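Local coordinates for THUMP domain-containing protein (Pyrococcus horikoshii, PDB 1VBK) that is not functionally characterised but probably binds RNA and ATP, having a ThiI-like make-up of ferredoxin-like, THUMP and nucleotide-binding parts, at residues Val3-Tyr8 with Tyr162-Lys167; His48-Val53 with Gly153-Gln158; Glu79-Leu84 with Gln158-Ile163; Arg110-Arg115 with Asp149-Ile154. One frame throughout, in Å; residues are numbered along the deposited sequence.

The four contacts meet in one mixed sheet, and their second segments run in the order contact 4, 2, 3, 1 along the hairpin of strands 150-157 and 160-164 and just beyond it. Contact 4 pairs this hairpin with strand 108-115 and contact 3 with strand 71-81, both by backbone hydrogen bonds. Contacts 1 and 2 join it through side chains to strands 3-8 and 50-54 of the ferredoxin-like part. Centres lie about 8 Å apart for contacts 1 and 2, which meet in the R7-E155 salt bridge, and about 14 Å apart for contacts 3 and 4. Contacts 2 and 4 nest in the loop closed by contact 1. The THUMP hairpin is thereby fastened to the N-terminal domain.

Contact 1 of 4, residues Val3-Tyr8 with Tyr162-Lys167; sequences VVIVRY and YIYTEK
NH2 of R7 sits over one face of the Y164 ring, 3.2 Å from Y164 CE1. Guanidinium and ring planes are inclined at 53°, so the group reaches the ring with one amino corner and does not stack flat; Y164 CE1 in turn lies at the guanidinium edge. R7 gets there on a chain extended from CG to NE, whereas the Y164 ring is put in place by a first torsion of 63°, with CG between backbone N and carbonyl carbon. Strand 3-8 of the ferredoxin-like domain and strand 162-164 of the THUMP domain are perpendicular (90°), their axes 8.8 Å apart, and both pair with strand 71-81, which carries one domain into the other. No backbone hydrogen bond spans the segments. K167 adds its aliphatic chain over a face of the guanidinium, and its CG is 4.0 Å from R7 NH1. The rest is apolar: I5 CD1 packs on Y162 CB at 3.6 Å and on Y164 CD1 at 4.0 Å, and V3 CG2 meets Y162 CD1 at 3.9 Å, the two side chains crossing at about a right angle. An alanine at Y164 would leave R7 NH2 without the ring beneath it and is likely to open a gap beside I5 CD1. The polar end of R7 is engaged further by a salt bridge from NE to E155 and by NH1 hydrogen bonds to S73 and S75.

Contact 2 of 4, residues His48-Val53 with Gly153-Gln158; sequences HGRIIV and GIEIMQ
R50 and E155 approach from opposite directions and form a two-point salt bridge. R50 NE donates to E155 OE1 at 2.8 Å; the hydrogen bond is bent (131°), with OE1 met on the syn side but somewhat out of the carboxylate plane. R50 NH2 reaches E155 OE2 at 3.2 Å, a weak bond though a straighter one. The guanidinium and carboxylate planes stand 80° apart, so the pair is not the coplanar form. E155 OE2 has a stronger claim on it from outside: R7 NE makes a salt bridge to the same oxygen. Two arginines thus share one buried carboxylate, which would be expected to stay ionised. At the solvent-facing end, H48 NE2 donates to Q158 OE1 at 3.0 Å; the oxygen lies at the edge of the imidazole, close to its plane, but the bond is weak because the N-H points aside. Between the two polar groups comes M157. Its SD sits at the rim of the H48 ring, 5.2 Å from the centroid, while the bend at its third torsion (73°) lets CE meet I52 CG1 tip to tip at 4.0 Å. H48-G49 and Q158-G159 both have positive phi at each residue, and their backbone angles fit type I' turns. These close two-residue beta hairpins, so this is a meeting of two hairpins, one from the ferredoxin-like domain and one from the THUMP domain.

Contact 3 of 4, residues Glu79-Leu84 with Gln158-Ile163; sequences EVEASL and QGKAYI
V80 and A161 form a hydrogen-bonded antiparallel pair, with V80 N to A161 O at 2.9 Å and A161 N to V80 O at 2.8 Å, the latter almost straight (176°); A82 N continues the pairing to G159 O. E79-Y162 and E81-K160 are the flanking non-hydrogen-bonded pairs. E79 runs alongside the Y162 ring and points the same way, its CG 3.6 Å from Y162 CE1, with that CG anti to the backbone N (chi1 174°) and the chain extended. A water joins their ends, donating to E79 OE1 and hydrogen-bonded to Y162 OH at 2.7 Å. K160 bends at its second torsion (-66°), which brings NZ to E81 OE2 at 2.6 Å, nearly along the C-O bond. A second water accepts from K160 NZ and donates to E79 OE2, so the ammonium serves one glutamate directly and the other through solvent. A methionine in place of K160 would probably leave the E81 carboxylate without its counter-charge and the second water without a donor. A82 centres an inverse gamma turn (S83 N to E81 O, 3.0 Å), and S83 then takes the N-cap position of helix 84-102. That helix covers the face bearing V80, A161 and I163, through I87 and T90, while on the other face E79 lies against V3 of strand 3-8 and Y162 against M157 of strand 150-157.

Contact 4 of 4, residues Arg110-Arg115 with Asp149-Ile154; sequences RVTARR and DIEIGI
The R110 guanidinium and the E151 carboxylate stand nearly at right angles, their planes 78° apart. E151 OE2 lies well out of the guanidinium plane, 4.5 Å from R110 NE, so their attraction is electrostatic and no N-H points at the oxygen. R110 NH2 instead turns back to V111 O at 3.0 Å, which lies 21° out of the guanidinium plane. E151 OE2 is taken by T112 OG1, which donates at 2.8 Å on the anti side of the carboxylate, tilted out of its plane. On the opposite face of the sheet from R110, T112 and E151, V111 CG1 meets I154 CD1 at 3.9 Å. The strands run parallel, 11° apart, joined by five backbone hydrogen bonds, among them T112 N to I152 O (2.8 Å). Helix 124-138, which packs I127 on A113 and V131 on I154, and the short strand 142-143 lie in the connection between these neighbouring parallel strands of the THUMP domain, a family associated with RNA binding.

Contact 1 of 4, residues Val3-Tyr8 with Tyr162-Lys167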
loop_
_atom_site.group_PDB
_atom_site.type_symbol
_atom_site.label_atom_id
_atom_site.label_comp_id
_atom_site.label_asym_id
_atom_site.label_seq_id
_atom_site.Cartn_x
_atom_site.Cartn_y
_atom_site.Cartn_z
ATOM N N VAL A 3 30.256 -22.023 -3.160
ATOM C CA VAL A 3 28.890 -21.499 -3.221
ATOM C C VAL A 3 28.222 -21.518 -1.850
ATOM O O VAL A 3 28.766 -22.041 -0.874
ATOM C CB VAL A 3 27.958 -22.321 -4.172
ATOM C CG1 VAL A 3 28.603 -22.518 -5.545
ATOM C CG2 VAL A 3 27.620 -23.660 -3.533
ATOM N N VAL A 4 27.040 -20.920 -1.792
ATOM C CA VAL A 4 26.233 -20.921 -0.584
ATOM C C VAL A 4 24.842 -21.346 -1.045
ATOM O O VAL A 4 24.284 -20.755 -1.971
ATOM C CB VAL A 4 26.122 -19.526 0.078
ATOM C CG1 VAL A 4 25.143 -19.593 1.241
ATOM C CG2 VAL A 4 27.488 -19.067 0.591
ATOM N N ILE A 5 24.307 -22.394 -0.426
ATOM C CA ILE A 5 22.969 -22.874 -0.750
ATOM C C ILE A 5 22.007 -22.169 0.198
ATOM O O ILE A 5 22.185 -22.206 1.417
ATOM C CB ILE A 5 22.828 -24.398 -0.517
ATOM C CG1 ILE A 5 23.845 -25.164 -1.370
ATOM C CG2 ILE A 5 21.405 -24.848 -0.862
ATOM C CD1 ILE A 5 23.914 -26.646 -1.035
ATOM N N VAL A 6 20.999 -21.515 -0.361
ATOM C CA VAL A 6 20.008 -20.817 0.442
ATOM C C VAL A 6 18.678 -21.540 0.259
ATOM O O VAL A 6 18.182 -21.659 -0.861
ATOM C CB VAL A 6 19.872 -19.354 -0.003
ATOM C CG1 VAL A 6 18.753 -18.659 0.791
ATOM C CG2 VAL A 6 21.202 -18.636 0.208
ATOM N N ARG A 7 18.120 -22.037 1.360
ATOM C CA ARG A 7 16.853 -22.766 1.313
ATOM C C ARG A 7 15.740 -21.927 1.914
ATOM O O ARG A 7 15.951 -21.208 2.889
ATOM C CB ARG A 7 16.976 -24.095 2.069
ATOM C CG ARG A 7 18.201 -24.902 1.660
ATOM C CD ARG A 7 18.239 -26.289 2.303
ATOM N NE ARG A 7 19.481 -26.968 1.957
ATOM C CZ ARG A 7 20.642 -26.762 2.576
ATOM N NH1 ARG A 7 20.718 -25.903 3.588
ATOM N NH2 ARG A 7 21.734 -27.388 2.160
ATOM N N TYR A 8 14.549 -22.036 1.335
ATOM C CA TYR A 8 13.406 -21.260 1.797
ATOM C C TYR A 8 12.099 -21.998 1.558
ATOM O O TYR A 8 12.073 -23.070 0.949
ATOM C CB TYR A 8 13.382 -19.916 1.067
ATOM C CG TYR A 8 13.526 -20.062 -0.431
ATOM C CD1 TYR A 8 12.414 -20.302 -1.240
ATOM C CD2 TYR A 8 14.786 -20.011 -1.034
ATOM C CE1 TYR A 8 12.550 -20.488 -2.615
ATOM C CE2 TYR A 8 14.936 -20.202 -2.407
ATOM C CZ TYR A 8 13.814 -20.440 -3.190
ATOM O OH TYR A 8 13.957 -20.650 -4.543
ATOM N N TYR A 162 26.183 -30.397 -4.975
ATOM C CA TYR A 162 26.558 -29.400 -3.978
ATOM C C TYR A 162 26.757 -30.158 -2.678
ATOM O O TYR A 162 25.810 -30.689 -2.111
ATOM C CB TYR A 162 25.439 -28.367 -3.843
ATOM C CG TYR A 162 25.170 -27.635 -5.138
ATOM C CD1 TYR A 162 25.940 -26.533 -5.510
ATOM C CD2 TYR A 162 24.184 -28.077 -6.016
ATOM C CE1 TYR A 162 25.734 -25.887 -6.732
ATOM C CE2 TYR A 162 23.970 -27.440 -7.246
ATOM C CZ TYR A 162 24.749 -26.348 -7.594
ATOM O OH TYR A 162 24.554 -25.724 -8.807
ATOM N N ILE A 163 27.998 -30.199 -2.213
ATOM C CA ILE A 163 28.340 -30.943 -1.010
ATOM C C ILE A 163 28.680 -30.041 0.164
ATOM O O ILE A 163 29.490 -29.126 0.038
ATOM C CB ILE A 163 29.510 -31.884 -1.326
ATOM C CG1 ILE A 163 29.123 -32.760 -2.528
ATOM C CG2 ILE A 163 29.863 -32.727 -0.112
ATOM C CD1 ILE A 163 30.197 -33.728 -2.966
ATOM N N TYR A 164 28.065 -30.310 1.312
ATOM C CA TYR A 164 28.285 -29.487 2.490
ATOM C C TYR A 164 28.325 -30.269 3.807
ATOM O O TYR A 164 27.871 -31.409 3.879
ATOM C CB TYR A 164 27.174 -28.432 2.582
ATOM C CG TYR A 164 25.782 -29.021 2.766
ATOM C CD1 TYR A 164 24.980 -29.352 1.670
ATOM C CD2 TYR A 164 25.274 -29.249 4.044
ATOM C CE1 TYR A 164 23.693 -29.896 1.855
ATOM C CE2 TYR A 164 24.009 -29.787 4.238
ATOM C CZ TYR A 164 23.224 -30.107 3.148
ATOM O OH TYR A 164 21.965 -30.624 3.376
ATOM N N THR A 165 28.875 -29.641 4.842
ATOM C CA THR A 165 28.918 -30.247 6.174
ATOM C C THR A 165 28.249 -29.306 7.171
ATOM O O THR A 165 27.964 -29.698 8.304
ATOM C CB THR A 165 30.358 -30.514 6.664
ATOM O OG1 THR A 165 31.126 -29.310 6.584
ATOM C CG2 THR A 165 31.016 -31.603 5.835
ATOM N N GLU A 166 27.988 -28.069 6.742
ATOM C CA GLU A 166 27.352 -27.070 7.604
ATOM C C GLU A 166 25.962 -26.656 7.112
ATOM O O GLU A 166 25.744 -26.429 5.922
ATOM C CB GLU A 166 28.245 -25.829 7.723
ATOM C CG GLU A 166 27.673 -24.727 8.614
ATOM C CD GLU A 166 28.680 -23.623 8.928
ATOM O OE1 GLU A 166 29.150 -22.942 7.988
ATOM O OE2 GLU A 166 29.000 -23.436 10.124
ATOM N N LYS A 167 25.028 -26.560 8.049
ATOM C CA LYS A 167 23.654 -26.178 7.754
ATOM C C LYS A 167 23.239 -25.197 8.838
ATOM O O LYS A 167 22.845 -25.604 9.936
ATOM C CB LYS A 167 22.761 -27.415 7.783
ATOM C CG LYS A 167 21.338 -27.196 7.326
ATOM C CD LYS A 167 20.644 -28.542 7.205
ATOM C CE LYS A 167 19.223 -28.416 6.705
ATOM N NZ LYS A 167 18.582 -29.760 6.603
#

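Contact 2 of 4, residues His48-Val53 with Gly153-Gln158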
loop_
_atom_site.group_PDB
_atom_site.type_symbol
_atom_site.label_atom_id
_atom_site.label_comp_id
_atom_site.label_asym_id
_atom_site.label_seq_id
_atom_site.Cartn_x
_atom_site.Cartn_y
_atom_site.Cartn_z
ATOM N N HIS A 48 14.978 -24.476 -9.210
ATOM C CA HIS A 48 14.335 -25.619 -8.577
ATOM C C HIS A 48 14.115 -25.495 -7.071
ATOM O O HIS A 48 14.393 -26.426 -6.315
ATOM C CB HIS A 48 15.121 -26.887 -8.911
ATOM C CG HIS A 48 15.119 -27.211 -10.372
ATOM N ND1 HIS A 48 13.986 -27.631 -11.035
ATOM C CD2 HIS A 48 16.089 -27.108 -11.311
ATOM C CE1 HIS A 48 14.257 -27.772 -12.320
ATOM N NE2 HIS A 48 15.526 -27.460 -12.515
ATOM N N GLY A 49 13.615 -24.338 -6.647
ATOM C CA GLY A 49 13.315 -24.122 -5.241
ATOM C C GLY A 49 14.472 -23.773 -4.332
ATOM O O GLY A 49 14.300 -23.687 -3.118
ATOM N N ARG A 50 15.644 -23.568 -4.917
ATOM C CA ARG A 50 16.840 -23.215 -4.162
ATOM C C ARG A 50 17.468 -21.956 -4.742
ATOM O O ARG A 50 17.307 -21.657 -5.921
ATOM C CB ARG A 50 17.885 -24.335 -4.260
ATOM C CG ARG A 50 17.579 -25.599 -3.484
ATOM C CD ARG A 50 17.900 -25.403 -2.016
ATOM N NE ARG A 50 18.007 -26.671 -1.298
ATOM C CZ ARG A 50 16.974 -27.404 -0.900
ATOM N NH1 ARG A 50 15.734 -27.005 -1.145
ATOM N NH2 ARG A 50 17.185 -28.537 -0.242
ATOM N N ILE A 51 18.181 -21.221 -3.901
ATOM C CA ILE A 51 18.902 -20.049 -4.360
ATOM C C ILE A 51 20.367 -20.409 -4.156
ATOM O O ILE A 51 20.757 -20.933 -3.104
ATOM C CB ILE A 51 18.546 -18.786 -3.559
ATOM C CG1 ILE A 51 17.220 -18.221 -4.071
ATOM C CG2 ILE A 51 19.654 -17.733 -3.707
ATOM C CD1 ILE A 51 16.674 -17.064 -3.243
ATOM N N ILE A 52 21.169 -20.168 -5.180
ATOM C CA ILE A 52 22.582 -20.462 -5.115
ATOM C C ILE A 52 23.345 -19.159 -5.257
ATOM O O ILE A 52 23.073 -18.369 -6.166
ATOM C CB ILE A 52 23.024 -21.411 -6.265
ATOM C CG1 ILE A 52 22.309 -22.764 -6.152
ATOM C CG2 ILE A 52 24.547 -21.595 -6.237
ATOM C CD1 ILE A 52 22.676 -23.585 -4.917
ATOM N N VAL A 53 24.281 -18.931 -4.342
ATOM C CA VAL A 53 25.124 -17.749 -4.390
ATOM C C VAL A 53 26.521 -18.249 -4.737
ATOM O O VAL A 53 27.147 -18.922 -3.925
ATOM C CB VAL A 53 25.201 -17.030 -3.020
ATOM C CG1 VAL A 53 26.136 -15.831 -3.115
ATOM C CG2 VAL A 53 23.825 -16.590 -2.582
ATOM N N GLY A 153 26.018 -33.461 3.627
ATOM C CA GLY A 153 24.830 -33.176 2.841
ATOM C C GLY A 153 25.176 -33.130 1.369
ATOM O O GLY A 153 26.238 -32.631 0.992
ATOM N N ILE A 154 24.282 -33.645 0.532
ATOM C CA ILE A 154 24.520 -33.672 -0.906
ATOM C C ILE A 154 23.250 -33.322 -1.670
ATOM O O ILE A 154 22.232 -33.996 -1.535
ATOM C CB ILE A 154 24.991 -35.077 -1.364
ATOM C CG1 ILE A 154 26.241 -35.492 -0.580
ATOM C CG2 ILE A 154 25.262 -35.078 -2.870
ATOM C CD1 ILE A 154 26.702 -36.923 -0.856
ATOM N N GLU A 155 23.309 -32.255 -2.460
ATOM C CA GLU A 155 22.168 -31.848 -3.256
ATOM C C GLU A 155 22.588 -31.883 -4.717
ATOM O O GLU A 155 23.594 -31.283 -5.097
ATOM C CB GLU A 155 21.708 -30.441 -2.851
ATOM C CG GLU A 155 21.092 -30.399 -1.454
ATOM C CD GLU A 155 20.479 -29.056 -1.108
ATOM O OE1 GLU A 155 20.097 -28.315 -2.036
ATOM O OE2 GLU A 155 20.364 -28.754 0.099
ATOM N N ILE A 156 21.830 -32.609 -5.533
ATOM C CA ILE A 156 22.145 -32.718 -6.952
ATOM C C ILE A 156 21.102 -31.971 -7.769
ATOM O O ILE A 156 19.902 -32.174 -7.607
ATOM C CB ILE A 156 22.201 -34.191 -7.393
ATOM C CG1 ILE A 156 23.150 -34.958 -6.467
ATOM C CG2 ILE A 156 22.687 -34.284 -8.842
ATOM C CD1 ILE A 156 23.275 -36.426 -6.791
ATOM N N MET A 157 21.572 -31.106 -8.653
ATOM C CA MET A 157 20.671 -30.301 -9.454
ATOM C C MET A 157 21.296 -29.980 -10.802
ATOM O O MET A 157 22.383 -29.407 -10.870
ATOM C CB MET A 157 20.353 -29.016 -8.680
ATOM C CG MET A 157 19.480 -28.007 -9.390
ATOM S SD MET A 157 18.951 -26.719 -8.229
ATOM C CE MET A 157 20.476 -25.796 -8.005
ATOM N N GLN A 158 20.606 -30.371 -11.870
ATOM C CA GLN A 158 21.071 -30.123 -13.229
ATOM C C GLN A 158 22.542 -30.453 -13.469
ATOM O O GLN A 158 23.316 -29.589 -13.875
ATOM C CB GLN A 158 20.809 -28.659 -13.606
ATOM C CG GLN A 158 19.354 -28.254 -13.506
ATOM C CD GLN A 158 19.100 -26.819 -13.955
ATOM O OE1 GLN A 158 18.004 -26.296 -13.785
ATOM N NE2 GLN A 158 20.113 -26.184 -14.537
#

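Contact 3 of 4, residues Glu79-Leu84 with Gln158-Ile163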
loop_
_atom_site.group_PDB
_atom_site.type_symbol
_atom_site.label_atom_id
_atom_site.label_comp_id
_atom_site.label_asym_id
_atom_site.label_seq_id
_atom_site.Cartn_x
_atom_site.Cartn_y
_atom_site.Cartn_z
ATOM N N GLU A 79 30.728 -27.018 -5.068
ATOM C CA GLU A 79 29.995 -27.433 -6.260
ATOM C C GLU A 79 30.939 -28.226 -7.157
ATOM O O GLU A 79 32.057 -27.792 -7.423
ATOM C CB GLU A 79 29.486 -26.214 -7.030
ATOM C CG GLU A 79 28.839 -26.563 -8.364
ATOM C CD GLU A 79 28.710 -25.359 -9.274
ATOM O OE1 GLU A 79 28.135 -24.342 -8.837
ATOM O OE2 GLU A 79 29.188 -25.430 -10.424
ATOM N N VAL A 80 30.487 -29.386 -7.617
ATOM C CA VAL A 80 31.295 -30.229 -8.492
ATOM C C VAL A 80 30.398 -30.938 -9.506
ATOM O O VAL A 80 29.179 -30.989 -9.341
ATOM C CB VAL A 80 32.061 -31.317 -7.693
ATOM C CG1 VAL A 80 32.981 -30.670 -6.656
ATOM C CG2 VAL A 80 31.068 -32.255 -7.002
ATOM N N GLU A 81 31.007 -31.469 -10.561
ATOM C CA GLU A 81 30.265 -32.207 -11.571
ATOM C C GLU A 81 29.629 -33.389 -10.849
ATOM O O GLU A 81 30.268 -34.018 -10.007
ATOM C CB GLU A 81 31.217 -32.706 -12.662
ATOM C CG GLU A 81 31.714 -31.611 -13.591
ATOM C CD GLU A 81 30.679 -31.225 -14.635
ATOM O OE1 GLU A 81 30.425 -32.044 -15.548
ATOM O OE2 GLU A 81 30.116 -30.113 -14.544
ATOM N N ALA A 82 28.378 -33.690 -11.175
ATOM C CA ALA A 82 27.674 -34.783 -10.518
ATOM C C ALA A 82 28.015 -36.172 -11.056
ATOM O O ALA A 82 27.289 -36.723 -11.881
ATOM C CB ALA A 82 26.169 -34.550 -10.593
ATOM N N SER A 83 29.134 -36.717 -10.592
ATOM C CA SER A 83 29.570 -38.062 -10.959
ATOM C C SER A 83 29.826 -38.719 -9.610
ATOM O O SER A 83 30.240 -38.042 -8.672
ATOM C CB SER A 83 30.866 -38.032 -11.777
ATOM O OG SER A 83 32.001 -37.807 -10.954
ATOM N N LEU A 84 29.579 -40.020 -9.497
ATOM C CA LEU A 84 29.790 -40.691 -8.220
ATOM C C LEU A 84 31.224 -40.499 -7.734
ATOM O O LEU A 84 31.452 -40.228 -6.560
ATOM C CB LEU A 84 29.457 -42.183 -8.329
ATOM C CG LEU A 84 29.440 -42.954 -7.002
ATOM C CD1 LEU A 84 28.560 -42.234 -5.984
ATOM C CD2 LEU A 84 28.933 -44.370 -7.241
ATOM N N GLN A 158 20.606 -30.371 -11.870
ATOM C CA GLN A 158 21.071 -30.123 -13.229
ATOM C C GLN A 158 22.542 -30.453 -13.469
ATOM O O GLN A 158 23.316 -29.589 -13.875
ATOM C CB GLN A 158 20.809 -28.659 -13.606
ATOM C CG GLN A 158 19.354 -28.254 -13.506
ATOM C CD GLN A 158 19.100 -26.819 -13.955
ATOM O OE1 GLN A 158 18.004 -26.296 -13.785
ATOM N NE2 GLN A 158 20.113 -26.184 -14.537
ATOM N N GLY A 159 22.927 -31.699 -13.207
ATOM C CA GLY A 159 24.303 -32.118 -13.442
ATOM C C GLY A 159 25.381 -31.636 -12.487
ATOM O O GLY A 159 26.565 -31.924 -12.692
ATOM N N LYS A 160 24.992 -30.897 -11.453
ATOM C CA LYS A 160 25.955 -30.402 -10.475
ATOM C C LYS A 160 25.610 -30.967 -9.105
ATOM O O LYS A 160 24.437 -31.142 -8.776
ATOM C CB LYS A 160 25.914 -28.872 -10.386
ATOM C CG LYS A 160 26.194 -28.132 -11.688
ATOM C CD LYS A 160 27.620 -28.336 -12.160
ATOM C CE LYS A 160 27.896 -27.510 -13.408
ATOM N NZ LYS A 160 29.269 -27.743 -13.926
ATOM N N ALA A 161 26.639 -31.259 -8.315
ATOM C CA ALA A 161 26.440 -31.767 -6.961
ATOM C C ALA A 161 26.965 -30.700 -6.003
ATOM O O ALA A 161 28.051 -30.158 -6.201
ATOM C CB ALA A 161 27.206 -33.077 -6.758
ATOM N N TYR A 162 26.183 -30.397 -4.975
ATOM C CA TYR A 162 26.558 -29.400 -3.978
ATOM C C TYR A 162 26.757 -30.158 -2.678
ATOM O O TYR A 162 25.810 -30.689 -2.111
ATOM C CB TYR A 162 25.439 -28.367 -3.843
ATOM C CG TYR A 162 25.170 -27.635 -5.138
ATOM C CD1 TYR A 162 25.940 -26.533 -5.510
ATOM C CD2 TYR A 162 24.184 -28.077 -6.016
ATOM C CE1 TYR A 162 25.734 -25.887 -6.732
ATOM C CE2 TYR A 162 23.970 -27.440 -7.246
ATOM C CZ TYR A 162 24.749 -26.348 -7.594
ATOM O OH TYR A 162 24.554 -25.724 -8.807
ATOM N N ILE A 163 27.998 -30.199 -2.213
ATOM C CA ILE A 163 28.340 -30.943 -1.010
ATOM C C ILE A 163 28.680 -30.041 0.164
ATOM O O ILE A 163 29.490 -29.126 0.038
ATOM C CB ILE A 163 29.510 -31.884 -1.326
ATOM C CG1 ILE A 163 29.123 -32.760 -2.528
ATOM C CG2 ILE A 163 29.863 -32.727 -0.112
ATOM C CD1 ILE A 163 30.197 -33.728 -2.966
HETATM O O HOH W 1 25.941 -23.627 -9.764
HETATM O O HOH W 2 30.846 -27.620 -11.490
#

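Contact 4 of 4, residues Arg110-Arg115 with Asp149-Ile154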
loop_
_atom_site.group_PDB
_atom_site.type_symbol
_atom_site.label_atom_id
_atom_site.label_comp_id
_atom_site.label_asym_id
_atom_site.label_seq_id
_atom_site.Cartn_x
_atom_site.Cartn_y
_atom_site.Cartn_z
ATOM N N ARG A 110 26.318 -39.201 9.330
ATOM C CA ARG A 110 25.264 -39.671 8.448
ATOM C C ARG A 110 25.419 -38.895 7.153
ATOM O O ARG A 110 26.104 -37.875 7.111
ATOM C CB ARG A 110 23.870 -39.418 9.031
ATOM C CG ARG A 110 23.413 -37.965 9.041
ATOM C CD ARG A 110 21.881 -37.910 9.026
ATOM N NE ARG A 110 21.382 -38.341 7.725
ATOM C CZ ARG A 110 20.274 -39.050 7.532
ATOM N NH1 ARG A 110 19.524 -39.420 8.564
ATOM N NH2 ARG A 110 19.924 -39.400 6.299
ATOM N N VAL A 111 24.811 -39.398 6.092
ATOM C CA VAL A 111 24.853 -38.723 4.807
ATOM C C VAL A 111 23.402 -38.412 4.482
ATOM O O VAL A 111 22.513 -39.244 4.697
ATOM C CB VAL A 111 25.458 -39.616 3.689
ATOM C CG1 VAL A 111 25.474 -38.850 2.363
ATOM C CG2 VAL A 111 26.886 -40.029 4.056
ATOM N N THR A 112 23.163 -37.203 3.994
ATOM C CA THR A 112 21.820 -36.774 3.642
ATOM C C THR A 112 21.892 -36.311 2.197
ATOM O O THR A 112 22.592 -35.352 1.880
ATOM C CB THR A 112 21.354 -35.619 4.563
ATOM O OG1 THR A 112 21.394 -36.059 5.929
ATOM C CG2 THR A 112 19.934 -35.192 4.219
ATOM N N ALA A 113 21.178 -37.004 1.317
ATOM C CA ALA A 113 21.201 -36.661 -0.094
ATOM C C ALA A 113 19.828 -36.340 -0.635
ATOM O O ALA A 113 18.824 -36.905 -0.198
ATOM C CB ALA A 113 21.819 -37.806 -0.896
ATOM N N ARG A 114 19.795 -35.420 -1.594
ATOM C CA ARG A 114 18.548 -35.017 -2.230
ATOM C C ARG A 114 18.772 -34.806 -3.719
ATOM O O ARG A 114 19.709 -34.115 -4.118
ATOM C CB ARG A 114 18.026 -33.709 -1.623
ATOM C CG ARG A 114 17.477 -33.829 -0.203
ATOM C CD ARG A 114 16.136 -34.560 -0.181
ATOM N NE ARG A 114 15.616 -34.698 1.176
ATOM C CZ ARG A 114 16.105 -35.537 2.086
ATOM N NH1 ARG A 114 17.127 -36.325 1.786
ATOM N NH2 ARG A 114 15.578 -35.576 3.302
ATOM N N ARG A 115 17.933 -35.424 -4.542
ATOM C CA ARG A 115 18.036 -35.223 -5.981
ATOM C C ARG A 115 17.030 -34.129 -6.291
ATOM O O ARG A 115 15.834 -34.398 -6.414
ATOM C CB ARG A 115 17.668 -36.489 -6.760
ATOM C CG ARG A 115 18.749 -37.560 -6.780
ATOM C CD ARG A 115 18.444 -38.609 -7.838
ATOM N NE ARG A 115 17.126 -39.204 -7.642
ATOM C CZ ARG A 115 16.558 -40.065 -8.477
ATOM N NH1 ARG A 115 17.188 -40.439 -9.582
ATOM N NH2 ARG A 115 15.356 -40.554 -8.202
ATOM N N ASP A 149 28.023 -36.329 14.906
ATOM C CA ASP A 149 28.933 -35.196 15.034
ATOM C C ASP A 149 29.060 -34.520 13.673
ATOM O O ASP A 149 29.341 -33.326 13.580
ATOM C CB ASP A 149 30.341 -35.653 15.440
ATOM C CG ASP A 149 30.367 -36.369 16.773
ATOM O OD1 ASP A 149 30.571 -37.600 16.768
ATOM O OD2 ASP A 149 30.184 -35.700 17.817
ATOM N N ILE A 150 28.868 -35.306 12.620
ATOM C CA ILE A 150 29.023 -34.813 11.257
ATOM C C ILE A 150 27.911 -35.245 10.316
ATOM O O ILE A 150 27.492 -36.399 10.323
ATOM C CB ILE A 150 30.346 -35.331 10.649
ATOM C CG1 ILE A 150 31.535 -34.842 11.478
ATOM C CG2 ILE A 150 30.468 -34.892 9.191
ATOM C CD1 ILE A 150 32.831 -35.567 11.159
ATOM N N GLU A 151 27.435 -34.310 9.502
ATOM C CA GLU A 151 26.426 -34.642 8.513
ATOM C C GLU A 151 26.960 -34.220 7.156
ATOM O O GLU A 151 27.300 -33.058 6.956
ATOM C CB GLU A 151 25.106 -33.917 8.766
ATOM C CG GLU A 151 24.107 -34.159 7.638
ATOM C CD GLU A 151 22.858 -33.318 7.760
ATOM O OE1 GLU A 151 22.988 -32.089 7.942
ATOM O OE2 GLU A 151 21.749 -33.887 7.663
ATOM N N ILE A 152 27.070 -35.177 6.241
ATOM C CA ILE A 152 27.528 -34.885 4.890
ATOM C C ILE A 152 26.255 -34.691 4.076
ATOM O O ILE A 152 25.495 -35.640 3.873
ATOM C CB ILE A 152 28.326 -36.065 4.280
ATOM C CG1 ILE A 152 29.610 -36.308 5.083
ATOM C CG2 ILE A 152 28.662 -35.775 2.820
ATOM C CD1 ILE A 152 30.604 -35.155 5.048
ATOM N N GLY A 153 26.018 -33.461 3.627
ATOM C CA GLY A 153 24.830 -33.176 2.841
ATOM C C GLY A 153 25.176 -33.130 1.369
ATOM O O GLY A 153 26.238 -32.631 0.992
ATOM N N ILE A 154 24.282 -33.645 0.532
ATOM C CA ILE A 154 24.520 -33.672 -0.906
ATOM C C ILE A 154 23.250 -33.322 -1.670
ATOM O O ILE A 154 22.232 -33.996 -1.535
ATOM C CB ILE A 154 24.991 -35.077 -1.364
ATOM C CG1 ILE A 154 26.241 -35.492 -0.580
ATOM C CG2 ILE A 154 25.262 -35.078 -2.870
ATOM C CD1 ILE A 154 26.702 -36.923 -0.856
#